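Long-range contact in Ral guanine nucleotide dissociation stimulator-like 2 (Mus musculus, PDB 4JGW), which probably acts as a guanine nucleotide exchange factor for small G proteins and associates with GTP-bound Rap1A and H-Ras in vitro: residues Leu80-Phe93 and Val121-Phe133. Numbering follows the deposited sequence.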
loop_
_atom_site.group_PDB
_atom_site.type_symbol
_atom_site.label_atom_id
_atom_site.label_comp_id
_atom_site.label_asym_id
_atom_site.label_seq_id
_atom_site.Cartn_x
_atom_site.Cartn_y
_atom_site.Cartn_z
ATOM N N LEU A 80 2.084 7.863 -13.319
ATOM C CA LEU A 80 3.393 7.564 -12.738
ATOM C C LEU A 80 3.327 6.472 -11.675
ATOM O O LEU A 80 4.258 5.682 -11.543
ATOM C CB LEU A 80 4.046 8.829 -12.163
ATOM C CG LEU A 80 4.490 9.930 -13.138
ATOM C CD1 LEU A 80 5.074 11.114 -12.379
ATOM C CD2 LEU A 80 5.483 9.418 -14.187
ATOM N N ALA A 81 2.225 6.430 -10.930
ATOM C CA ALA A 81 2.050 5.453 -9.856
ATOM C C ALA A 81 1.606 4.073 -10.349
ATOM O O ALA A 81 1.984 3.059 -9.765
ATOM C CB ALA A 81 1.079 5.978 -8.809
ATOM N N THR A 82 0.812 4.041 -11.419
ATOM C CA THR A 82 0.203 2.794 -11.894
ATOM C C THR A 82 0.841 2.192 -13.155
ATOM O O THR A 82 0.454 1.102 -13.574
ATOM C CB THR A 82 -1.320 2.957 -12.150
ATOM O OG1 THR A 82 -1.537 3.908 -13.201
ATOM C CG2 THR A 82 -2.050 3.409 -10.887
ATOM N N HIS A 83 1.811 2.886 -13.750
ATOM C CA HIS A 83 2.336 2.505 -15.072
ATOM C C HIS A 83 2.887 1.077 -15.175
ATOM O O HIS A 83 2.784 0.448 -16.229
ATOM C CB HIS A 83 3.354 3.527 -15.596
ATOM C CG HIS A 83 4.712 3.415 -14.977
ATOM N ND1 HIS A 83 5.020 3.959 -13.748
ATOM C CD2 HIS A 83 5.852 2.838 -15.429
ATOM C CE1 HIS A 83 6.286 3.713 -13.465
ATOM N NE2 HIS A 83 6.814 3.035 -14.469
ATOM N N ARG A 84 3.448 0.570 -14.081
ATOM C CA ARG A 84 4.044 -0.767 -14.070
ATOM C C ARG A 84 3.008 -1.885 -14.182
ATOM O O ARG A 84 3.367 -3.049 -14.356
ATOM C CB ARG A 84 4.918 -0.964 -12.829
ATOM C CG ARG A 84 6.192 -0.149 -12.851
ATOM C CD ARG A 84 7.192 -0.660 -11.835
ATOM N NE ARG A 84 8.543 -0.218 -12.172
ATOM C CZ ARG A 84 9.658 -0.788 -11.730
ATOM N NH1 ARG A 84 9.603 -1.841 -10.921
ATOM N NH2 ARG A 84 10.835 -0.304 -12.105
ATOM N N ALA A 85 1.729 -1.524 -14.087
ATOM C CA ALA A 85 0.641 -2.488 -14.236
ATOM C C ALA A 85 0.330 -2.804 -15.700
ATOM O O ALA A 85 -0.181 -3.885 -16.004
ATOM C CB ALA A 85 -0.609 -1.997 -13.516
ATOM N N PHE A 86 0.635 -1.866 -16.599
ATOM C CA PHE A 86 0.312 -2.024 -18.027
ATOM C C PHE A 86 1.489 -1.787 -18.980
ATOM O O PHE A 86 1.444 -2.199 -20.141
ATOM C CB PHE A 86 -0.897 -1.157 -18.425
ATOM C CG PHE A 86 -0.740 0.311 -18.112
ATOM C CD1 PHE A 86 -0.202 1.184 -19.051
ATOM C CD2 PHE A 86 -1.148 0.822 -16.881
ATOM C CE1 PHE A 86 -0.062 2.543 -18.765
ATOM C CE2 PHE A 86 -1.013 2.178 -16.589
ATOM C CZ PHE A 86 -0.471 3.038 -17.532
ATOM N N THR A 87 2.527 -1.110 -18.495
ATOM C CA THR A 87 3.761 -0.913 -19.262
ATOM C C THR A 87 4.970 -1.153 -18.349
ATOM O O THR A 87 4.845 -1.838 -17.332
ATOM C CB THR A 87 3.797 0.481 -19.982
ATOM O OG1 THR A 87 4.969 0.578 -20.799
ATOM C CG2 THR A 87 3.772 1.651 -18.989
ATOM N N SER A 88 6.135 -0.623 -18.710
ATOM C CA SER A 88 7.300 -0.694 -17.832
ATOM C C SER A 88 8.001 0.656 -17.737
ATOM O O SER A 88 7.802 1.530 -18.586
ATOM C CB SER A 88 8.272 -1.787 -18.289
ATOM O OG SER A 88 8.984 -1.398 -19.448
ATOM N N THR A 89 8.810 0.815 -16.692
ATOM C CA THR A 89 9.574 2.039 -16.450
ATOM C C THR A 89 10.519 2.410 -17.606
ATOM O O THR A 89 10.528 3.567 -18.027
ATOM C CB THR A 89 10.323 1.979 -15.091
ATOM O OG1 THR A 89 9.365 1.947 -14.028
ATOM C CG2 THR A 89 11.236 3.182 -14.899
ATOM N N PRO A 90 11.305 1.438 -18.129
ATOM C CA PRO A 90 12.136 1.793 -19.285
ATOM C C PRO A 90 11.314 2.103 -20.540
ATOM O O PRO A 90 11.715 2.949 -21.341
ATOM C CB PRO A 90 13.011 0.551 -19.496
ATOM C CG PRO A 90 12.298 -0.555 -18.809
ATOM C CD PRO A 90 11.582 0.067 -17.656
ATOM N N ALA A 91 10.176 1.429 -20.696
ATOM C CA ALA A 91 9.279 1.669 -21.826
ATOM C C ALA A 91 8.669 3.071 -21.781
ATOM O O ALA A 91 8.600 3.752 -22.806
ATOM C CB ALA A 91 8.188 0.607 -21.879
ATOM N N LEU A 92 8.241 3.496 -20.592
ATOM C CA LEU A 92 7.661 4.827 -20.401
ATOM C C LEU A 92 8.708 5.930 -20.555
ATOM O O LEU A 92 8.451 6.950 -21.198
ATOM C CB LEU A 92 6.966 4.926 -19.035
ATOM C CG LEU A 92 6.189 6.204 -18.690
ATOM C CD1 LEU A 92 5.051 6.451 -19.673
ATOM C CD2 LEU A 92 5.658 6.135 -17.267
ATOM N N PHE A 93 9.879 5.712 -19.955
ATOM C CA PHE A 93 11.022 6.616 -20.074
ATOM C C PHE A 93 11.417 6.783 -21.544
ATOM O O PHE A 93 11.697 7.896 -21.994
ATOM C CB PHE A 93 12.207 6.062 -19.277
ATOM C CG PHE A 93 13.207 7.100 -18.831
ATOM C CD1 PHE A 93 14.136 6.788 -17.844
ATOM C CD2 PHE A 93 13.228 8.379 -19.382
ATOM C CE1 PHE A 93 15.076 7.726 -17.420
ATOM C CE2 PHE A 93 14.159 9.324 -18.962
ATOM C CZ PHE A 93 15.084 8.997 -17.978
ATOM N N VAL A 121 8.023 16.480 -14.796
ATOM C CA VAL A 121 7.422 15.151 -14.665
ATOM C C VAL A 121 8.440 14.113 -14.175
ATOM O O VAL A 121 8.139 13.318 -13.281
ATOM C CB VAL A 121 6.752 14.692 -15.992
ATOM C CG1 VAL A 121 6.541 13.181 -16.022
ATOM C CG2 VAL A 121 5.429 15.420 -16.199
ATOM N N LEU A 122 9.640 14.138 -14.754
ATOM C CA LEU A 122 10.699 13.197 -14.384
ATOM C C LEU A 122 11.211 13.431 -12.965
ATOM O O LEU A 122 11.562 12.476 -12.271
ATOM C CB LEU A 122 11.852 13.231 -15.394
ATOM C CG LEU A 122 11.576 12.645 -16.787
ATOM C CD1 LEU A 122 12.585 13.160 -17.805
ATOM C CD2 LEU A 122 11.541 11.116 -16.775
ATOM N N SER A 123 11.244 14.692 -12.535
ATOM C CA SER A 123 11.621 15.023 -11.159
ATOM C C SER A 123 10.580 14.516 -10.163
ATOM O O SER A 123 10.932 13.918 -9.144
ATOM C CB SER A 123 11.870 16.528 -10.985
ATOM O OG SER A 123 10.724 17.289 -11.330
ATOM N N THR A 124 9.303 14.743 -10.470
ATOM C CA THR A 124 8.202 14.224 -9.653
ATOM C C THR A 124 8.236 12.690 -9.591
ATOM O O THR A 124 8.114 12.111 -8.513
ATOM C CB THR A 124 6.825 14.724 -10.162
ATOM O OG1 THR A 124 6.788 16.155 -10.106
ATOM C CG2 THR A 124 5.687 14.170 -9.311
ATOM N N TRP A 125 8.424 12.055 -10.748
ATOM C CA TRP A 125 8.538 10.595 -10.860
ATOM C C TRP A 125 9.666 10.042 -9.989
ATOM O O TRP A 125 9.466 9.082 -9.239
ATOM C CB TRP A 125 8.743 10.200 -12.330
ATOM C CG TRP A 125 8.685 8.719 -12.645
ATOM C CD1 TRP A 125 8.387 7.697 -11.787
ATOM C CD2 TRP A 125 8.886 8.113 -13.930
ATOM N NE1 TRP A 125 8.422 6.493 -12.450
ATOM C CE2 TRP A 125 8.722 6.719 -13.767
ATOM C CE3 TRP A 125 9.204 8.612 -15.201
ATOM C CZ2 TRP A 125 8.860 5.819 -14.828
ATOM C CZ3 TRP A 125 9.346 7.714 -16.256
ATOM C CH2 TRP A 125 9.173 6.332 -16.061
ATOM N N LEU A 126 10.840 10.661 -10.086
ATOM C CA LEU A 126 12.013 10.238 -9.328
ATOM C C LEU A 126 11.831 10.459 -7.826
ATOM O O LEU A 126 12.205 9.604 -7.019
ATOM C CB LEU A 126 13.265 10.958 -9.839
ATOM C CG LEU A 126 14.620 10.682 -9.177
ATOM C CD1 LEU A 126 15.015 9.210 -9.277
ATOM C CD2 LEU A 126 15.678 11.566 -9.810
ATOM N N ALA A 127 11.250 11.602 -7.465
ATOM C CA ALA A 127 10.984 11.930 -6.067
ATOM C C ALA A 127 9.925 11.008 -5.459
ATOM O O ALA A 127 10.086 10.532 -4.331
ATOM C CB ALA A 127 10.577 13.392 -5.926
ATOM N N SER A 128 8.858 10.749 -6.214
ATOM C CA SER A 128 7.770 9.883 -5.758
ATOM C C SER A 128 8.154 8.405 -5.741
ATOM O O SER A 128 7.864 7.698 -4.777
ATOM C CB SER A 128 6.517 10.081 -6.618
ATOM O OG SER A 128 6.012 11.398 -6.498
ATOM N N HIS A 129 8.792 7.942 -6.815
ATOM C CA HIS A 129 9.117 6.523 -6.965
ATOM C C HIS A 129 10.580 6.301 -7.369
ATOM O O HIS A 129 10.856 5.924 -8.509
ATOM C CB HIS A 129 8.180 5.863 -7.988
ATOM C CG HIS A 129 6.763 6.343 -7.912
ATOM N ND1 HIS A 129 5.905 5.974 -6.899
ATOM C CD2 HIS A 129 6.055 7.162 -8.724
ATOM C CE1 HIS A 129 4.729 6.545 -7.090
ATOM N NE2 HIS A 129 4.794 7.272 -8.192
ATOM N N PRO A 130 11.523 6.526 -6.431
ATOM C CA PRO A 130 12.947 6.366 -6.758
ATOM C C PRO A 130 13.334 4.931 -7.123
ATOM O O PRO A 130 14.266 4.730 -7.906
ATOM C CB PRO A 130 13.659 6.810 -5.473
ATOM C CG PRO A 130 12.646 6.659 -4.394
ATOM C CD PRO A 130 11.324 6.944 -5.030
ATOM N N GLU A 131 12.609 3.955 -6.576
ATOM C CA GLU A 131 12.885 2.532 -6.795
ATOM C C GLU A 131 12.620 2.075 -8.233
ATOM O O GLU A 131 13.086 1.008 -8.646
ATOM C CB GLU A 131 12.089 1.664 -5.810
ATOM C CG GLU A 131 12.450 1.862 -4.331
ATOM C CD GLU A 131 11.682 3.000 -3.659
ATOM O OE1 GLU A 131 10.816 3.630 -4.314
ATOM O OE2 GLU A 131 11.944 3.262 -2.465
ATOM N N ASP A 132 11.874 2.883 -8.988
ATOM C CA ASP A 132 11.591 2.603 -10.398
ATOM C C ASP A 132 12.845 2.677 -11.265
ATOM O O ASP A 132 12.959 1.965 -12.261
ATOM C CB ASP A 132 10.537 3.575 -10.946
ATOM C CG ASP A 132 9.119 3.223 -10.519
ATOM O OD1 ASP A 132 8.931 2.292 -9.709
ATOM O OD2 ASP A 132 8.181 3.890 -11.003
ATOM N N PHE A 133 13.781 3.539 -10.872
ATOM C CA PHE A 133 14.982 3.811 -11.658
ATOM C C PHE A 133 16.192 3.009 -11.177
ATOM O O PHE A 133 16.523 3.010 -9.987
ATOM C CB PHE A 133 15.299 5.309 -11.644
ATOM C CG PHE A 133 14.188 6.171 -12.179
ATOM C CD1 PHE A 133 13.229 6.703 -11.322
ATOM C CD2 PHE A 133 14.098 6.446 -13.540
ATOM C CE1 PHE A 133 12.196 7.499 -11.815
ATOM C CE2 PHE A 133 13.070 7.240 -14.041
ATOM C CZ PHE A 133 12.119 7.768 -13.175
HETATM O O HOH W 1 5.658 3.770 -10.265
#
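Trp125 enters the opposing segment as a knob among Leu80, Thr89, Leu92 and Phe93, its hole lined by helices 75-82 and 89-101 in the all-helical part of the Ras exchanger motif (REM) domain. It illustrates how one indole can join apolar packing to a polar network. With CG swung anti to the backbone N (chi1 -172°), the ring reaches out of helix 108-128. Leu80 CD2 lies over one face in a CH-pi contact, 3.9 Å from the five-membered ring's centroid, while Phe133 CZ presses on the opposite face. The six-membered end turns its edge toward the face of His83 in an offset edge-to-face pair, planes 85° apart. Beyond it, the planes of Phe93 and Phe133 stand nearly perpendicular, Phe93 CE1 4.0 Å from Phe133 CE2.

The polar side centres on Asp132. Its OD2 accepts a nearly straight bond from Trp125 NE1 (3.0 Å) through the anti lone pair, which helps fix the indole's rotation. Within segment 80-93, hydrogen bonds from ND1 to Leu80 O and between NE2 and Thr89 OG1 (2.8 Å) hold the His83 ring, whose CE1 edge lies 3.1 Å from Asp132 OD2. Parallel to the carboxylate, the Arg84 guanidinium has Asp132 OD1 over its face, 3.5 Å from NE; no N-H points there, so this salt bridge is one of charge alone. Water donates to Leu80 O at 2.7 Å and Asp132 OD2 at 2.6 Å.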